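Local coordinates for protein R.Ecl18kI (Enterobacter cloacae, PDB 2FQZ) that recognises the double-stranded DNA sequence 5'-CCNGG-3' and cleaves it before the first C, as a type II restriction endonuclease, at residues Val227-Val232 / Leu246-Met251. The protein carries 1 engineered substitution. Residues are numbered along the deposited sequence; the frame is centred on the assembly and turned at random.
Sequences VVVTTV and LTFEDM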
loop_
_atom_site.group_PDB
_atom_site.type_symbol
_atom_site.label_atom_id
_atom_site.label_comp_id
_atom_site.label_asym_id
_atom_site.label_seq_id
_atom_site.Cartn_x
_atom_site.Cartn_y
_atom_site.Cartn_z
ATOM N N VAL F 227 -12.029 -13.475 -8.055
ATOM C CA VAL F 227 -11.888 -13.555 -9.499
ATOM C C VAL F 227 -11.327 -12.233 -9.969
ATOM O O VAL F 227 -11.888 -11.198 -9.663
ATOM C CB VAL F 227 -13.237 -13.715 -10.179
ATOM C CG1 VAL F 227 -12.999 -14.026 -11.626
ATOM C CG2 VAL F 227 -14.079 -14.821 -9.503
ATOM N N VAL F 228 -10.257 -12.256 -10.746
ATOM C CA VAL F 228 -9.734 -11.007 -11.281
ATOM C C VAL F 228 -10.467 -10.648 -12.556
ATOM O O VAL F 228 -10.652 -11.488 -13.420
ATOM C CB VAL F 228 -8.224 -11.067 -11.539
ATOM C CG1 VAL F 228 -7.740 -9.748 -12.193
ATOM C CG2 VAL F 228 -7.518 -11.294 -10.200
ATOM N N VAL F 229 -10.861 -9.383 -12.628
ATOM C CA VAL F 229 -11.590 -8.810 -13.740
ATOM C C VAL F 229 -10.802 -7.613 -14.230
ATOM O O VAL F 229 -10.426 -6.714 -13.454
ATOM C CB VAL F 229 -12.986 -8.371 -13.321
ATOM C CG1 VAL F 229 -13.751 -7.828 -14.528
ATOM C CG2 VAL F 229 -13.741 -9.557 -12.763
ATOM N N THR F 230 -10.538 -7.600 -15.521
ATOM C CA THR F 230 -9.775 -6.503 -16.082
ATOM C C THR F 230 -10.392 -6.147 -17.415
ATOM O O THR F 230 -11.403 -6.743 -17.808
ATOM C CB THR F 230 -8.239 -6.817 -16.093
ATOM O OG1 THR F 230 -7.490 -5.597 -16.227
ATOM C CG2 THR F 230 -7.831 -7.823 -17.177
ATOM N N THR F 231 -9.805 -5.181 -18.106
ATOM C CA THR F 231 -10.282 -4.812 -19.429
ATOM C C THR F 231 -9.958 -5.913 -20.453
ATOM O O THR F 231 -8.985 -6.654 -20.280
ATOM C CB THR F 231 -9.618 -3.503 -19.911
ATOM O OG1 THR F 231 -8.208 -3.691 -19.947
ATOM C CG2 THR F 231 -9.931 -2.357 -18.980
ATOM N N VAL F 232 -10.766 -6.020 -21.518
ATOM C CA VAL F 232 -10.473 -6.981 -22.604
ATOM C C VAL F 232 -9.073 -6.769 -23.142
ATOM O O VAL F 232 -8.353 -7.742 -23.387
ATOM C CB VAL F 232 -11.575 -7.066 -23.721
ATOM C CG1 VAL F 232 -12.400 -5.851 -23.742
ATOM C CG2 VAL F 232 -10.968 -7.316 -25.149
ATOM N N LEU F 246 -10.909 -12.659 -15.969
ATOM C CA LEU F 246 -12.150 -12.241 -16.659
ATOM C C LEU F 246 -12.053 -10.830 -17.182
ATOM O O LEU F 246 -11.149 -10.046 -16.808
ATOM C CB LEU F 246 -13.375 -12.306 -15.727
ATOM C CG LEU F 246 -13.775 -13.614 -15.056
ATOM C CD1 LEU F 246 -15.077 -13.360 -14.278
ATOM C CD2 LEU F 246 -13.962 -14.756 -16.022
ATOM N N THR F 247 -12.985 -10.489 -18.057
ATOM C CA THR F 247 -13.061 -9.133 -18.538
ATOM C C THR F 247 -14.243 -8.504 -17.816
ATOM O O THR F 247 -15.115 -9.209 -17.300
ATOM C CB THR F 247 -13.302 -9.101 -20.044
ATOM O OG1 THR F 247 -14.522 -9.787 -20.318
ATOM C CG2 THR F 247 -12.164 -9.793 -20.768
ATOM N N PHE F 248 -14.267 -7.178 -17.784
ATOM C CA PHE F 248 -15.449 -6.441 -17.368
ATOM C C PHE F 248 -16.696 -6.851 -18.085
ATOM O O PHE F 248 -17.757 -6.878 -17.489
ATOM C CB PHE F 248 -15.227 -4.930 -17.523
ATOM C CG PHE F 248 -14.270 -4.416 -16.545
ATOM C CD1 PHE F 248 -14.597 -4.424 -15.191
ATOM C CD2 PHE F 248 -13.005 -4.021 -16.933
ATOM C CE1 PHE F 248 -13.678 -3.994 -14.253
ATOM C CE2 PHE F 248 -12.080 -3.589 -15.978
ATOM C CZ PHE F 248 -12.417 -3.596 -14.656
ATOM N N GLU F 249 -16.564 -7.173 -19.366
ATOM C CA GLU F 249 -17.694 -7.659 -20.152
ATOM C C GLU F 249 -18.271 -8.970 -19.547
ATOM O O GLU F 249 -19.493 -9.131 -19.460
ATOM C CB GLU F 249 -17.269 -7.872 -21.609
ATOM C CG GLU F 249 -17.194 -6.599 -22.461
ATOM C CD GLU F 249 -16.018 -5.694 -22.109
ATOM O OE1 GLU F 249 -15.135 -6.093 -21.305
ATOM O OE2 GLU F 249 -15.973 -4.566 -22.646
ATOM N N ASP F 250 -17.389 -9.893 -19.134
ATOM C CA ASP F 250 -17.809 -11.144 -18.486
ATOM C C ASP F 250 -18.563 -10.837 -17.215
ATOM O O ASP F 250 -19.646 -11.354 -16.981
ATOM C CB ASP F 250 -16.611 -12.012 -18.066
ATOM C CG ASP F 250 -15.872 -12.627 -19.231
ATOM O OD1 ASP F 250 -16.520 -12.968 -20.252
ATOM O OD2 ASP F 250 -14.627 -12.794 -19.111
ATOM N N MET F 251 -17.933 -10.035 -16.364
ATOM C CA MET F 251 -18.525 -9.608 -15.133
ATOM C C MET F 251 -19.900 -8.980 -15.312
ATOM O O MET F 251 -20.821 -9.287 -14.569
ATOM C CB MET F 251 -17.608 -8.631 -14.396
ATOM C CG MET F 251 -17.990 -8.482 -12.918
ATOM S SD MET F 251 -17.045 -7.232 -12.024
ATOM C CE MET F 251 -17.445 -5.717 -12.892
#
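Buried Val-229 lays its CG1 over one face of the Phe-248 ring, a CH-pi contact with Val-229 CG1 4.0 Å from the centroid. With CG1 anti to the backbone N (chi1 -177°), Val-229 CG1 also packs on Met-251 CB, 3.9 Å away. CG2 turns to Leu-246 CB and the sulfur of Met-251. Tyr-205 of the next strand touches Val-229, Leu-246 and Met-251. Val-229 and Leu-246 pair on two parallel strands; Phe-248 and Met-251 come from the helix that follows. Leu-246 N donates to Val-228 O at 2.8 Å, nearly straight (168°), and Thr-230 N donates to Leu-246 O at 2.8 Å. Phe-248 N bonds Thr-230 O at 2.9 Å with a more bent geometry (139°). The strands belong to a beta-alpha-beta unit at one margin of the chain's mixed sheet, within the PDDEXK-clan nuclease region. A capping box starts helix 248-260: Asp-250 N donates to Thr-247 OG1, and Thr-247 N to Asp-250 OD2, which it meets from above the carboxylate plane. The more open side is sparser. There Val-232 CG1 lies 3.7 Å from Glu-249 OE1, an oxygen hydrogen-bonded to Ser-50, and Thr-247 CG2 rests against Val-232 CA.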